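PDB 2ZF9: ScaE cell-surface anchored scaffoldin protein from Ruminococcus flavefaciens, which probably anchors cellulosome components to the bacterial cell surface, with the type III cohesin module seen here serving as the dockerin-binding part. Local coordinates for residues R95-E103 / F110-T118; L23-L34 / E167-T177. All coordinates share one frame; numbering follows the deposited sequence.

Interaction 1 of 2, residues R95-E103 / F110-T118; sequences RLLELKKAE and FFTATGSST
K101 and A113 sit midway along an antiparallel beta hairpin at the edge of the sheet, strand 99-106 being paired with 109-115 alone; on its other side, 109-115 bonds through its backbone to strand 66-73. The hydrogen-bonded pairs are L99 with G115, K101 with A113 and E103 with F111, and the E103 and F111 backbones exchange two bonds of 2.9 Å (N of each to O of the other). E98 and L99 both lie opposite G115, a classic beta bulge. Beyond it, the E98 carboxylate reaches the turn: OE1 takes a weak bond from S117 N at 3.4 Å, and water 1 links OE2 to T118 OG1. L97 crosses T114, its CD1 3.7 Å from T114 CB and also beside T114 OG1, which hydrogen-bonds T67 OG1 and A65 O. On T114's face K100, A102 and T112 touch W127; the opposite one carries L99, K101, A113, E103 and F111. Both charged chains there start with CG between backbone N and carbonyl carbon (chi1 58° in K101, 72° in E103), which brings K101 NZ to 3.6 Å from E103 OE1 in a salt bridge. E103 runs alongside F111 in the same direction, its OE2 3.9 Å from ring atom CD2 and the carboxylate turned 66° against the ring. With an alanine here, the K101 ammonium would probably lose its carboxylate mate and the F111 ring its neighbour at CD2. Six backbone bonds thus carry the pairing, the two at the bulge bent out of the carbonyl planes, with a salt bridge beside F111 on one face and W127 against the other.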
loop_
_atom_site.group_PDB
_atom_site.type_symbol
_atom_site.label_atom_id
_atom_site.label_comp_id
_atom_site.label_asym_id
_atom_site.label_seq_id
_atom_site.Cartn_x
_atom_site.Cartn_y
_atom_site.Cartn_z
ATOM N N ARG A 95 -11.389 6.210 -7.977
ATOM C CA ARG A 95 -12.175 7.381 -8.459
ATOM C C ARG A 95 -13.670 7.185 -8.313
ATOM O O ARG A 95 -14.393 8.153 -8.114
ATOM C CB ARG A 95 -11.838 7.745 -9.921
ATOM C CG ARG A 95 -12.176 6.629 -10.915
ATOM C CD ARG A 95 -11.721 7.025 -12.321
ATOM N NE ARG A 95 -12.085 6.049 -13.356
ATOM C CZ ARG A 95 -11.381 4.961 -13.651
ATOM N NH1 ARG A 95 -10.260 4.656 -12.972
ATOM N NH2 ARG A 95 -11.776 4.186 -14.642
ATOM N N LEU A 96 -14.140 5.937 -8.386
ATOM C CA LEU A 96 -15.563 5.645 -8.211
ATOM C C LEU A 96 -15.930 5.209 -6.796
ATOM O O LEU A 96 -17.112 5.142 -6.471
ATOM C CB LEU A 96 -16.010 4.537 -9.169
ATOM C CG LEU A 96 -15.655 4.722 -10.647
ATOM C CD1 LEU A 96 -16.202 3.519 -11.422
ATOM C CD2 LEU A 96 -16.181 6.080 -11.194
ATOM N N LEU A 97 -14.940 4.885 -5.951
ATOM C CA LEU A 97 -15.271 4.441 -4.581
ATOM C C LEU A 97 -15.893 5.586 -3.808
ATOM O O LEU A 97 -15.397 6.701 -3.863
ATOM C CB LEU A 97 -14.033 3.871 -3.863
ATOM C CG LEU A 97 -13.410 2.671 -4.584
ATOM C CD1 LEU A 97 -12.029 2.372 -3.995
ATOM C CD2 LEU A 97 -14.268 1.423 -4.502
ATOM N N GLU A 98 -17.010 5.324 -3.111
ATOM C CA GLU A 98 -17.769 6.391 -2.461
ATOM C C GLU A 98 -17.126 6.905 -1.166
ATOM O O GLU A 98 -17.241 8.089 -0.866
ATOM C CB GLU A 98 -19.201 5.914 -2.207
ATOM C CG GLU A 98 -19.890 5.602 -3.550
ATOM C CD GLU A 98 -21.119 4.692 -3.423
ATOM O OE1 GLU A 98 -21.588 4.418 -2.298
ATOM O OE2 GLU A 98 -21.598 4.261 -4.478
ATOM N N LEU A 99 -16.423 6.022 -0.448
ATOM C CA LEU A 99 -15.728 6.380 0.806
ATOM C C LEU A 99 -14.215 6.222 0.598
ATOM O O LEU A 99 -13.743 5.160 0.116
ATOM C CB LEU A 99 -16.170 5.446 1.934
ATOM C CG LEU A 99 -15.312 5.465 3.228
ATOM C CD1 LEU A 99 -15.228 6.854 3.899
ATOM C CD2 LEU A 99 -15.788 4.413 4.256
ATOM N N LYS A 100 -13.457 7.257 0.939
ATOM C CA LYS A 100 -11.986 7.197 0.879
ATOM C C LYS A 100 -11.460 8.040 2.028
ATOM O O LYS A 100 -11.837 9.214 2.162
ATOM C CB LYS A 100 -11.451 7.789 -0.433
ATOM C CG LYS A 100 -11.895 7.064 -1.683
ATOM C CD LYS A 100 -11.376 7.683 -2.967
ATOM C CE LYS A 100 -12.235 8.848 -3.447
ATOM N NZ LYS A 100 -13.277 8.444 -4.418
ATOM N N LYS A 101 -10.599 7.470 2.866
ATOM C CA LYS A 101 -9.960 8.309 3.895
ATOM C C LYS A 101 -8.530 7.874 4.198
ATOM O O LYS A 101 -8.198 6.672 4.108
ATOM C CB LYS A 101 -10.795 8.339 5.194
ATOM C CG LYS A 101 -11.037 6.980 5.796
ATOM C CD LYS A 101 -11.466 7.038 7.279
ATOM C CE LYS A 101 -11.291 5.631 7.915
ATOM N NZ LYS A 101 -11.909 5.482 9.273
ATOM N N ALA A 102 -7.680 8.849 4.527
ATOM C CA ALA A 102 -6.316 8.573 4.954
ATOM C C ALA A 102 -6.118 9.247 6.301
ATOM O O ALA A 102 -6.476 10.438 6.489
ATOM C CB ALA A 102 -5.322 9.130 3.921
ATOM N N GLU A 103 -5.543 8.512 7.241
ATOM C CA GLU A 103 -5.423 9.045 8.581
ATOM C C GLU A 103 -4.162 8.541 9.281
ATOM O O GLU A 103 -3.556 7.524 8.870
ATOM C CB GLU A 103 -6.679 8.710 9.377
ATOM C CG GLU A 103 -6.750 7.284 9.720
ATOM C CD GLU A 103 -8.015 6.901 10.479
ATOM O OE1 GLU A 103 -9.080 7.452 10.183
ATOM O OE2 GLU A 103 -7.934 6.022 11.367
ATOM N N PHE A 110 0.802 5.000 8.278
ATOM C CA PHE A 110 -0.528 5.597 8.196
ATOM C C PHE A 110 -1.540 4.562 7.682
ATOM O O PHE A 110 -1.190 3.499 7.174
ATOM C CB PHE A 110 -0.524 6.913 7.351
ATOM C CG PHE A 110 -0.161 6.722 5.894
ATOM C CD1 PHE A 110 1.190 6.681 5.490
ATOM C CD2 PHE A 110 -1.159 6.602 4.919
ATOM C CE1 PHE A 110 1.561 6.509 4.159
ATOM C CE2 PHE A 110 -0.811 6.439 3.554
ATOM C CZ PHE A 110 0.539 6.397 3.157
ATOM N N PHE A 111 -2.800 4.877 7.858
ATOM C CA PHE A 111 -3.866 3.951 7.523
ATOM C C PHE A 111 -4.727 4.565 6.441
ATOM O O PHE A 111 -5.046 5.776 6.481
ATOM C CB PHE A 111 -4.715 3.646 8.769
ATOM C CG PHE A 111 -5.923 2.765 8.488
ATOM C CD1 PHE A 111 -5.758 1.454 8.019
ATOM C CD2 PHE A 111 -7.206 3.238 8.731
ATOM C CE1 PHE A 111 -6.873 0.615 7.782
ATOM C CE2 PHE A 111 -8.327 2.441 8.511
ATOM C CZ PHE A 111 -8.180 1.133 8.052
ATOM N N THR A 112 -5.094 3.739 5.469
ATOM C CA THR A 112 -6.018 4.176 4.404
ATOM C C THR A 112 -7.206 3.233 4.375
ATOM O O THR A 112 -7.059 2.052 4.682
ATOM C CB THR A 112 -5.342 4.145 3.011
ATOM O OG1 THR A 112 -4.953 2.783 2.695
ATOM C CG2 THR A 112 -4.115 5.132 2.970
ATOM N N ALA A 113 -8.382 3.729 3.983
ATOM C CA ALA A 113 -9.602 2.885 3.940
ATOM C C ALA A 113 -10.493 3.376 2.810
ATOM O O ALA A 113 -10.502 4.560 2.497
ATOM C CB ALA A 113 -10.396 2.922 5.295
ATOM N N THR A 114 -11.157 2.433 2.146
ATOM C CA THR A 114 -12.114 2.769 1.082
ATOM C C THR A 114 -13.344 1.901 1.293
ATOM O O THR A 114 -13.296 0.838 1.937
ATOM C CB THR A 114 -11.584 2.496 -0.351
ATOM O OG1 THR A 114 -11.424 1.079 -0.547
ATOM C CG2 THR A 114 -10.251 3.248 -0.652
ATOM N N GLY A 115 -14.446 2.362 0.735
ATOM C CA GLY A 115 -15.699 1.606 0.769
ATOM C C GLY A 115 -16.547 2.067 -0.382
ATOM O O GLY A 115 -16.273 3.104 -0.968
ATOM N N SER A 116 -17.604 1.308 -0.691
ATOM C CA SER A 116 -18.534 1.693 -1.733
ATOM C C SER A 116 -19.767 0.781 -1.658
ATOM O O SER A 116 -19.751 -0.256 -0.952
ATOM C CB SER A 116 -17.877 1.527 -3.101
ATOM O OG SER A 116 -18.464 2.429 -4.013
ATOM N N SER A 117 -20.816 1.156 -2.382
ATOM C CA SER A 117 -22.070 0.383 -2.349
ATOM C C SER A 117 -22.072 -0.703 -3.418
ATOM O O SER A 117 -22.892 -1.604 -3.358
ATOM C CB SER A 117 -23.291 1.305 -2.526
ATOM O OG SER A 117 -23.196 2.028 -3.749
ATOM N N THR A 118 -21.156 -0.621 -4.379
ATOM C CA THR A 118 -20.976 -1.662 -5.413
ATOM C C THR A 118 -19.459 -1.874 -5.608
ATOM O O THR A 118 -18.661 -1.078 -5.130
ATOM C CB THR A 118 -21.543 -1.246 -6.805
ATOM O OG1 THR A 118 -20.835 -0.082 -7.265
ATOM C CG2 THR A 118 -23.043 -0.925 -6.747
HETATM O O HOH W 1 -21.861 2.126 -6.195
#

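Interaction 2 of 2, residues L23-L34 / E167-T177; sequences LDVASSPVKPTL and EGLLMQAWTFT
K31 lies across the W174 indole, its methylenes over one face of the ring. Its CD stands 3.6 Å from the centroid of the six-membered ring, only 1° off the normal, a CH-pi contact; the ammonium is too far along for more than a weak cation-pi attraction. Instead the chain bends at its last torsion (chi4 71°), and NZ donates to A26 O at 2.9 Å and S28 O at 2.8 Å, so the lysine tail ties the 3-10 turn 25-27 and the residue after it to its own loop. W174 has CG anti to the backbone N (chi1 175°), which swings the indole out from the helix under this lysine. At the ring edge P32 O lies in plane, as does water 3, which accepts from NE1 at 2.8 Å and donates to T33 OG1. Along the helix, V25 CG1 rests 3.6 Å from W174 CA, and L170 CD2 touches both L23 CB and D24 O while P29 meets L170 CD1 at about a right angle. P32 crosses T175, with CG 3.4 Å from OG1; that hydroxyl donates to M171 O, on the face opposite T175 N. Further out, water 2 bridges the segments, donating to S28 OG and E167 O and accepting from V30 N. Q172, on the far side of the helix, holds F159 N and Y18 OH, while L34 meets T175 CG2 at 3.7 Å through CD1 and touches L55, V57 and L69. The segment leading into strand 33-41 thus covers helix 166-178, the one substantial helix packed against the beta sandwich of this cohesin fold.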
loop_
_atom_site.group_PDB
_atom_site.type_symbol
_atom_site.label_atom_id
_atom_site.label_comp_id
_atom_site.label_asym_id
_atom_site.label_seq_id
_atom_site.Cartn_x
_atom_site.Cartn_y
_atom_site.Cartn_z
ATOM N N LEU A 23 -9.106 -21.979 3.496
ATOM C CA LEU A 23 -9.364 -21.569 2.145
ATOM C C LEU A 23 -8.257 -22.075 1.232
ATOM O O LEU A 23 -7.090 -22.145 1.616
ATOM C CB LEU A 23 -9.479 -20.044 2.029
ATOM C CG LEU A 23 -10.540 -19.329 2.873
ATOM C CD1 LEU A 23 -10.189 -17.854 2.817
ATOM C CD2 LEU A 23 -11.942 -19.556 2.391
ATOM N N ASP A 24 -8.636 -22.439 0.029
ATOM C CA ASP A 24 -7.662 -22.844 -0.979
ATOM C C ASP A 24 -7.270 -21.542 -1.670
ATOM O O ASP A 24 -7.886 -21.118 -2.652
ATOM C CB ASP A 24 -8.318 -23.817 -1.940
ATOM C CG ASP A 24 -7.430 -24.208 -3.120
ATOM O OD1 ASP A 24 -6.323 -23.655 -3.300
ATOM O OD2 ASP A 24 -7.881 -25.097 -3.878
ATOM N N VAL A 25 -6.262 -20.883 -1.130
ATOM C CA VAL A 25 -5.995 -19.489 -1.537
ATOM C C VAL A 25 -5.591 -19.410 -2.997
ATOM O O VAL A 25 -5.984 -18.503 -3.693
ATOM C CB VAL A 25 -4.928 -18.833 -0.643
ATOM C CG1 VAL A 25 -4.590 -17.387 -1.138
ATOM C CG2 VAL A 25 -5.410 -18.823 0.807
ATOM N N ALA A 26 -4.819 -20.385 -3.471
ATOM C CA ALA A 26 -4.314 -20.333 -4.845
ATOM C C ALA A 26 -5.431 -20.535 -5.889
ATOM O O ALA A 26 -5.214 -20.260 -7.063
ATOM C CB ALA A 26 -3.180 -21.366 -5.029
ATOM N N SER A 27 -6.609 -21.009 -5.458
ATOM C CA SER A 27 -7.787 -21.111 -6.325
ATOM C C SER A 27 -8.559 -19.777 -6.441
ATOM O O SER A 27 -9.586 -19.712 -7.123
ATOM C CB SER A 27 -8.766 -22.198 -5.829
ATOM O OG SER A 27 -9.486 -21.761 -4.651
ATOM N N SER A 28 -8.099 -18.728 -5.762
ATOM C CA SER A 28 -8.852 -17.460 -5.783
ATOM C C SER A 28 -9.141 -17.008 -7.204
ATOM O O SER A 28 -8.213 -16.813 -7.966
ATOM C CB SER A 28 -8.106 -16.350 -5.030
ATOM O OG SER A 28 -8.901 -15.169 -5.043
ATOM N N PRO A 29 -10.424 -16.842 -7.583
ATOM C CA PRO A 29 -10.672 -16.342 -8.942
ATOM C C PRO A 29 -10.056 -14.939 -9.156
ATOM O O PRO A 29 -9.529 -14.653 -10.235
ATOM C CB PRO A 29 -12.204 -16.294 -9.047
ATOM C CG PRO A 29 -12.706 -17.149 -7.957
ATOM C CD PRO A 29 -11.671 -17.169 -6.865
ATOM N N VAL A 30 -10.084 -14.089 -8.125
ATOM C CA VAL A 30 -9.524 -12.731 -8.253
ATOM C C VAL A 30 -8.221 -12.704 -7.439
ATOM O O VAL A 30 -8.203 -13.108 -6.262
ATOM C CB VAL A 30 -10.481 -11.634 -7.755
ATOM C CG1 VAL A 30 -9.869 -10.233 -7.983
ATOM C CG2 VAL A 30 -11.831 -11.728 -8.443
ATOM N N LYS A 31 -7.132 -12.321 -8.093
ATOM C CA LYS A 31 -5.812 -12.324 -7.442
ATOM C C LYS A 31 -5.202 -10.932 -7.582
ATOM O O LYS A 31 -4.449 -10.659 -8.550
ATOM C CB LYS A 31 -4.875 -13.386 -8.074
ATOM C CG LYS A 31 -5.233 -14.863 -7.701
ATOM C CD LYS A 31 -4.186 -15.824 -8.292
ATOM C CE LYS A 31 -4.453 -17.272 -7.847
ATOM N NZ LYS A 31 -5.681 -17.784 -8.544
ATOM N N PRO A 32 -5.561 -10.024 -6.656
ATOM C CA PRO A 32 -4.986 -8.676 -6.701
ATOM C C PRO A 32 -3.490 -8.595 -6.420
ATOM O O PRO A 32 -2.925 -9.420 -5.700
ATOM C CB PRO A 32 -5.768 -7.909 -5.624
ATOM C CG PRO A 32 -7.038 -8.770 -5.332
ATOM C CD PRO A 32 -6.527 -10.200 -5.553
ATOM N N THR A 33 -2.828 -7.624 -7.032
ATOM C CA THR A 33 -1.484 -7.292 -6.627
ATOM C C THR A 33 -1.525 -5.873 -6.138
ATOM O O THR A 33 -1.942 -4.987 -6.888
ATOM C CB THR A 33 -0.476 -7.372 -7.798
ATOM O OG1 THR A 33 -0.489 -8.704 -8.329
ATOM C CG2 THR A 33 0.926 -7.050 -7.318
ATOM N N LEU A 34 -1.054 -5.654 -4.909
ATOM C CA LEU A 34 -0.855 -4.298 -4.423
ATOM C C LEU A 34 0.624 -4.039 -4.492
ATOM O O LEU A 34 1.420 -4.875 -4.026
ATOM C CB LEU A 34 -1.313 -4.167 -2.972
ATOM C CG LEU A 34 -2.777 -4.454 -2.695
ATOM C CD1 LEU A 34 -3.065 -4.143 -1.219
ATOM C CD2 LEU A 34 -3.638 -3.622 -3.628
ATOM N N GLU A 167 -15.786 -15.259 -2.729
ATOM C CA GLU A 167 -14.895 -14.621 -3.682
ATOM C C GLU A 167 -14.153 -13.462 -3.001
ATOM O O GLU A 167 -12.995 -13.245 -3.291
ATOM C CB GLU A 167 -15.654 -14.108 -4.931
ATOM C CG GLU A 167 -14.766 -13.235 -5.885
ATOM C CD GLU A 167 -15.447 -12.879 -7.221
ATOM O OE1 GLU A 167 -15.949 -13.806 -7.903
ATOM O OE2 GLU A 167 -15.461 -11.682 -7.598
ATOM N N GLY A 168 -14.852 -12.724 -2.142
ATOM C CA GLY A 168 -14.261 -11.589 -1.440
ATOM C C GLY A 168 -13.229 -12.099 -0.447
ATOM O O GLY A 168 -12.141 -11.545 -0.336
ATOM N N LEU A 169 -13.553 -13.161 0.274
ATOM C CA LEU A 169 -12.587 -13.705 1.279
ATOM C C LEU A 169 -11.320 -14.262 0.659
ATOM O O LEU A 169 -10.230 -14.155 1.250
ATOM C CB LEU A 169 -13.194 -14.796 2.136
ATOM C CG LEU A 169 -14.293 -14.370 3.087
ATOM C CD1 LEU A 169 -14.461 -15.442 4.149
ATOM C CD2 LEU A 169 -13.998 -13.045 3.737
ATOM N N LEU A 170 -11.492 -14.925 -0.492
ATOM C CA LEU A 170 -10.381 -15.533 -1.208
ATOM C C LEU A 170 -9.457 -14.464 -1.774
ATOM O O LEU A 170 -8.245 -14.619 -1.738
ATOM C CB LEU A 170 -10.890 -16.397 -2.384
ATOM C CG LEU A 170 -11.365 -17.810 -2.014
ATOM C CD1 LEU A 170 -12.100 -18.476 -3.203
ATOM C CD2 LEU A 170 -10.206 -18.711 -1.541
HETATM N N MSE A 171 -10.035 -13.414 -2.376
HETATM C CA MSE A 171 -9.207 -12.364 -2.958
HETATM C C MSE A 171 -8.455 -11.640 -1.826
HETATM O O MSE A 171 -7.322 -11.225 -2.013
HETATM C CB MSE A 171 -10.063 -11.395 -3.799
HETATM C CG MSE A 171 -10.821 -10.378 -3.005
HETATM SE SE MSE A 171 -11.673 -8.967 -4.156
HETATM C CE MSE A 171 -10.601 -8.737 -5.405
ATOM N N GLN A 172 -9.091 -11.475 -0.662
ATOM C CA GLN A 172 -8.379 -10.856 0.475
ATOM C C GLN A 172 -7.213 -11.738 0.952
ATOM O O GLN A 172 -6.118 -11.245 1.218
ATOM C CB GLN A 172 -9.326 -10.646 1.655
ATOM C CG GLN A 172 -8.710 -9.864 2.811
ATOM C CD GLN A 172 -9.792 -9.360 3.735
ATOM O OE1 GLN A 172 -10.468 -8.388 3.431
ATOM N NE2 GLN A 172 -9.990 -10.056 4.840
ATOM N N ALA A 173 -7.476 -13.034 1.123
ATOM C CA ALA A 173 -6.440 -13.965 1.535
ATOM C C ALA A 173 -5.308 -13.948 0.509
ATOM O O ALA A 173 -4.137 -13.914 0.891
ATOM C CB ALA A 173 -7.020 -15.383 1.689
ATOM N N TRP A 174 -5.648 -13.960 -0.788
ATOM C CA TRP A 174 -4.601 -13.876 -1.809
ATOM C C TRP A 174 -3.799 -12.585 -1.608
ATOM O O TRP A 174 -2.573 -12.598 -1.644
ATOM C CB TRP A 174 -5.151 -13.934 -3.269
ATOM C CG TRP A 174 -4.009 -13.723 -4.233
ATOM C CD1 TRP A 174 -3.539 -12.531 -4.707
ATOM C CD2 TRP A 174 -3.123 -14.738 -4.731
ATOM N NE1 TRP A 174 -2.424 -12.754 -5.507
ATOM C CE2 TRP A 174 -2.148 -14.097 -5.526
ATOM C CE3 TRP A 174 -3.072 -16.137 -4.581
ATOM C CZ2 TRP A 174 -1.116 -14.802 -6.167
ATOM C CZ3 TRP A 174 -2.048 -16.857 -5.229
ATOM C CH2 TRP A 174 -1.102 -16.188 -6.032
ATOM N N THR A 175 -4.493 -11.471 -1.444
ATOM C CA THR A 175 -3.817 -10.177 -1.423
ATOM C C THR A 175 -2.729 -10.125 -0.332
ATOM O O THR A 175 -1.597 -9.742 -0.589
ATOM C CB THR A 175 -4.833 -9.087 -1.136
ATOM O OG1 THR A 175 -5.689 -8.974 -2.257
ATOM C CG2 THR A 175 -4.157 -7.709 -0.924
ATOM N N PHE A 176 -3.080 -10.521 0.883
ATOM C CA PHE A 176 -2.175 -10.337 2.000
ATOM C C PHE A 176 -1.171 -11.476 2.138
ATOM O O PHE A 176 -0.156 -11.321 2.833
ATOM C CB PHE A 176 -2.982 -10.180 3.284
ATOM C CG PHE A 176 -3.701 -8.835 3.379
ATOM C CD1 PHE A 176 -2.978 -7.662 3.437
ATOM C CD2 PHE A 176 -5.087 -8.771 3.443
ATOM C CE1 PHE A 176 -3.623 -6.391 3.546
ATOM C CE2 PHE A 176 -5.761 -7.507 3.560
ATOM C CZ PHE A 176 -5.012 -6.328 3.608
ATOM N N THR A 177 -1.439 -12.627 1.521
ATOM C CA THR A 177 -0.448 -13.731 1.621
ATOM C C THR A 177 0.507 -13.834 0.433
ATOM O O THR A 177 1.650 -14.342 0.564
ATOM C CB THR A 177 -1.089 -15.130 1.781
ATOM O OG1 THR A 177 -1.896 -15.420 0.626
ATOM C CG2 THR A 177 -1.907 -15.244 3.076
HETATM O O HOH W 2 -11.514 -14.274 -5.369
HETATM O O HOH W 3 -0.695 -11.231 -7.147
#

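In the fold
Interactions 1 and 2 do not touch: their centres are 20 Å apart and their nearest atoms about 8 Å. What connects them is strand 66-73. T112 of interaction 1 bonds to L69 through both backbone and hydroxyl, while L34 and F176 of interaction 2 pack their side chains on L69. The hairpin joins neighbouring strands, whereas 23-34 and 167-177 are 133 residues apart and close over the sequence that includes it. Interaction 1 rests mainly on backbone hydrogen bonds; interaction 2 has no clear direct hydrogen bond across its segments and rests on side-chain contacts and a bridging water. With no dockerin in the model, neither contact can be placed in a binding surface.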